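Local coordinates for putative uncharacterized protein (Bacteroides eggerthii DSM 20697, PDB 5BYP) that is of unknown function but carries a lipocalin-like domain of the calycin clan, whose members often bind small hydrophobic ligands in a barrel, at residues D28-G33 with K90-W95. Residues are numbered along the deposited sequence; the frame is centred on the assembly and turned at random.
Sequences DSIFYG and KNFFGW
Ile30 and Phe92 make the closest apolar contact between strand 30-35 and segment 90-95, which includes part of helix 87-92. Both branches of the isoleucine take part: Ile30 CG1 lies 3.5 Å from Phe92 CE2 and Ile30 CG2 3.6 Å from Phe92 CZ, gripping the far end of the ring. Phe92 gets there because its CG stands anti to the backbone N (chi1 -167°), which swings that far end across to Ile30. Cutting Phe92 back to an alanine would probably leave Ile30 without its partner across the contact and open a gap beside Tyr32.

The aromatic contacts illustrate how rings from distant parts of a chain fill a common core. Tyr32 CE1 lies 4.1 Å from Phe92 CE1, and Tyr32 OH reaches further, 3.8 Å from Trp95 CZ2 and also near Phe93. The Phe92 ring turns its edge to one face of Phe93, with CD1 over the ring centre, and Phe93 CD1 stands over one Trp95 face, toward the rim. Phe53 meets both phenylalanines, and Phe39 meets Tyr32 edge-to-face. No hydrogen bond joins the segments; this buried aromatic cluster packs segment 90-95 against the antiparallel sheet, consistent with the interior of a lipocalin-like barrel.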
ATOM      1  N   ASP A  28      -7.878   4.670   9.762  1.00110.38           N
ATOM      2  CA  ASP A  28      -9.098   5.219   9.141  1.00111.98           C
ATOM      3  C   ASP A  28      -8.773   6.087   7.938  1.00110.37           C
ATOM      4  O   ASP A  28      -9.567   6.178   6.998  1.00111.21           O
ATOM      5  CB  ASP A  28      -9.913   6.045  10.173  1.00118.30           C
ATOM      6  CG  ASP A  28      -9.219   7.303  10.725  1.00138.24           C
ATOM      7  OD1 ASP A  28      -7.957   7.311  10.800  1.00138.87           O
ATOM      8  OD2 ASP A  28      -9.940   8.258  11.126  1.00146.25           O
ATOM      9  N   SER A  29      -7.598   6.724   7.993  1.00100.87           N
ATOM     10  CA  SER A  29      -7.063   7.674   7.031  1.00 96.92           C
ATOM     11  C   SER A  29      -6.499   7.011   5.742  1.00 91.31           C
ATOM     12  O   SER A  29      -6.322   7.715   4.744  1.00 89.28           O
ATOM     13  CB  SER A  29      -5.956   8.485   7.709  1.00 99.62           C
ATOM     14  OG  SER A  29      -5.298   9.382   6.830  1.00109.74           O
ATOM     15  N   ILE A  30      -6.222   5.691   5.756  1.00 82.77           N
ATOM     16  CA  ILE A  30      -5.515   5.029   4.651  1.00 79.78           C
ATOM     17  C   ILE A  30      -6.451   4.238   3.698  1.00 85.69           C
ATOM     18  O   ILE A  30      -7.320   3.477   4.137  1.00 87.14           O
ATOM     19  CB  ILE A  30      -4.401   4.112   5.238  1.00 81.04           C
ATOM     20  CG1 ILE A  30      -3.326   4.972   5.976  1.00 79.52           C
ATOM     21  CG2 ILE A  30      -3.777   3.178   4.169  1.00 80.93           C
ATOM     22  CD1 ILE A  30      -2.105   4.224   6.567  1.00 81.38           C
ATOM     23  N   PHE A  31      -6.216   4.416   2.372  1.00 81.03           N
ATOM     24  CA  PHE A  31      -6.931   3.734   1.290  1.00 80.88           C
ATOM     25  C   PHE A  31      -5.941   3.264   0.221  1.00 84.19           C
ATOM     26  O   PHE A  31      -4.968   3.968  -0.066  1.00 83.63           O
ATOM     27  CB  PHE A  31      -7.982   4.663   0.662  1.00 84.07           C
ATOM     28  CG  PHE A  31      -9.061   5.135   1.605  1.00 89.21           C
ATOM     29  CD1 PHE A  31      -8.850   6.225   2.444  1.00 93.11           C
ATOM     30  CD2 PHE A  31     -10.313   4.527   1.616  1.00 94.40           C
ATOM     31  CE1 PHE A  31      -9.848   6.659   3.316  1.00 96.21           C
ATOM     32  CE2 PHE A  31     -11.324   4.995   2.454  1.00 99.10           C
ATOM     33  CZ  PHE A  31     -11.077   6.044   3.313  1.00 97.22           C
ATOM     34  N   TYR A  32      -6.180   2.064  -0.356  1.00 80.45           N
ATOM     35  CA  TYR A  32      -5.413   1.498  -1.486  1.00 78.37           C
ATOM     36  C   TYR A  32      -6.343   1.352  -2.658  1.00 83.52           C
ATOM     37  O   TYR A  32      -7.475   0.942  -2.472  1.00 85.03           O
ATOM     38  CB  TYR A  32      -4.793   0.130  -1.126  1.00 78.03           C
ATOM     39  CG  TYR A  32      -3.484   0.151  -0.346  1.00 74.68           C
ATOM     40  CD1 TYR A  32      -3.212   1.160   0.577  1.00 73.64           C
ATOM     41  CD2 TYR A  32      -2.595  -0.926  -0.409  1.00 74.43           C
ATOM     42  CE1 TYR A  32      -2.071   1.122   1.375  1.00 69.61           C
ATOM     43  CE2 TYR A  32      -1.427  -0.945   0.344  1.00 72.95           C
ATOM     44  CZ  TYR A  32      -1.182   0.065   1.254  1.00 73.76           C
ATOM     45  OH  TYR A  32      -0.058   0.002   2.036  1.00 72.78           O
ATOM     46  N   GLY A  33      -5.891   1.730  -3.842  1.00 81.73           N
ATOM     47  CA  GLY A  33      -6.684   1.649  -5.071  1.00 83.67           C
ATOM     48  C   GLY A  33      -6.017   0.779  -6.110  1.00 86.63           C
ATOM     49  O   GLY A  33      -4.797   0.829  -6.268  1.00 83.84           O
ATOM     50  N   LYS A  90       7.664   7.475   4.521  1.00 73.99           N
ATOM     51  CA  LYS A  90       8.111   6.729   5.702  1.00 74.99           C
ATOM     52  C   LYS A  90       6.930   6.429   6.670  1.00 79.94           C
ATOM     53  O   LYS A  90       6.822   5.308   7.179  1.00 79.16           O
ATOM     54  CB  LYS A  90       9.230   7.480   6.423  1.00 75.65           C
ATOM     55  CG  LYS A  90      10.586   7.303   5.737  1.00 78.45           C
ATOM     56  CD  LYS A  90      11.542   8.442   6.079  1.00 87.65           C
ATOM     57  CE  LYS A  90      12.917   8.192   5.564  1.00 96.89           C
ATOM     58  NZ  LYS A  90      13.781   9.379   5.758  1.00118.18           N
ATOM     59  N   ASN A  91       6.015   7.391   6.851  1.00 76.30           N
ATOM     60  CA  ASN A  91       4.894   7.179   7.745  1.00 77.67           C
ATOM     61  C   ASN A  91       3.809   6.324   7.114  1.00 81.12           C
ATOM     62  O   ASN A  91       3.127   5.579   7.820  1.00 83.28           O
ATOM     63  CB  ASN A  91       4.293   8.513   8.201  1.00 85.79           C
ATOM     64  CG  ASN A  91       5.247   9.455   8.904  1.00109.24           C
ATOM     65  OD1 ASN A  91       6.410   9.121   9.207  1.00100.82           O
ATOM     66  ND2 ASN A  91       4.799  10.693   9.094  1.00103.13           N
ATOM     67  N   PHE A  92       3.591   6.466   5.822  1.00 74.90           N
ATOM     68  CA  PHE A  92       2.512   5.766   5.177  1.00 72.69           C
ATOM     69  C   PHE A  92       2.947   4.378   4.735  1.00 77.34           C
ATOM     70  O   PHE A  92       2.319   3.400   5.108  1.00 78.42           O
ATOM     71  CB  PHE A  92       2.035   6.590   4.013  1.00 73.68           C
ATOM     72  CG  PHE A  92       0.736   6.154   3.418  1.00 75.24           C
ATOM     73  CD1 PHE A  92       0.705   5.248   2.376  1.00 76.55           C
ATOM     74  CD2 PHE A  92      -0.462   6.720   3.839  1.00 78.33           C
ATOM     75  CE1 PHE A  92      -0.501   4.883   1.789  1.00 78.98           C
ATOM     76  CE2 PHE A  92      -1.666   6.363   3.240  1.00 81.15           C
ATOM     77  CZ  PHE A  92      -1.680   5.444   2.225  1.00 78.99           C
ATOM     78  N   PHE A  93       4.016   4.269   3.969  1.00 74.47           N
ATOM     79  CA  PHE A  93       4.407   2.949   3.529  1.00 74.57           C
ATOM     80  C   PHE A  93       5.442   2.328   4.440  1.00 81.46           C
ATOM     81  O   PHE A  93       5.172   1.272   5.012  1.00 84.22           O
ATOM     82  CB  PHE A  93       4.914   2.984   2.092  1.00 74.61           C
ATOM     83  CG  PHE A  93       3.860   3.418   1.116  1.00 73.55           C
ATOM     84  CD1 PHE A  93       2.810   2.569   0.778  1.00 74.96           C
ATOM     85  CD2 PHE A  93       3.875   4.700   0.578  1.00 73.42           C
ATOM     86  CE1 PHE A  93       1.843   2.960  -0.155  1.00 74.93           C
ATOM     87  CE2 PHE A  93       2.905   5.094  -0.342  1.00 75.83           C
ATOM     88  CZ  PHE A  93       1.911   4.208  -0.730  1.00 73.23           C
ATOM     89  N   GLY A  94       6.617   2.957   4.540  1.00 77.29           N
ATOM     90  CA  GLY A  94       7.735   2.442   5.320  1.00 76.98           C
ATOM     91  C   GLY A  94       8.384   1.261   4.629  1.00 79.43           C
ATOM     92  O   GLY A  94       9.047   0.452   5.270  1.00 80.04           O
ATOM     93  N   TRP A  95       8.209   1.167   3.309  1.00 75.33           N
ATOM     94  CA  TRP A  95       8.707   0.060   2.485  1.00 76.35           C
ATOM     95  C   TRP A  95      10.211   0.148   2.191  1.00 82.01           C
ATOM     96  O   TRP A  95      10.740  -0.703   1.456  1.00 84.58           O
ATOM     97  CB  TRP A  95       7.945  -0.004   1.152  1.00 73.83           C
ATOM     98  CG  TRP A  95       6.471  -0.241   1.282  1.00 74.98           C
ATOM     99  CD1 TRP A  95       5.783  -0.588   2.410  1.00 78.86           C
ATOM    100  CD2 TRP A  95       5.522  -0.266   0.211  1.00 74.32           C
ATOM    101  NE1 TRP A  95       4.452  -0.766   2.115  1.00 78.37           N
ATOM    102  CE2 TRP A  95       4.261  -0.564   0.775  1.00 78.43           C
ATOM    103  CE3 TRP A  95       5.601   0.015  -1.168  1.00 74.63           C
ATOM    104  CZ2 TRP A  95       3.098  -0.595   0.016  1.00 77.63           C
ATOM    105  CZ3 TRP A  95       4.441   0.001  -1.916  1.00 76.29           C
ATOM    106  CH2 TRP A  95       3.209  -0.312  -1.330  1.00 77.56           C
TER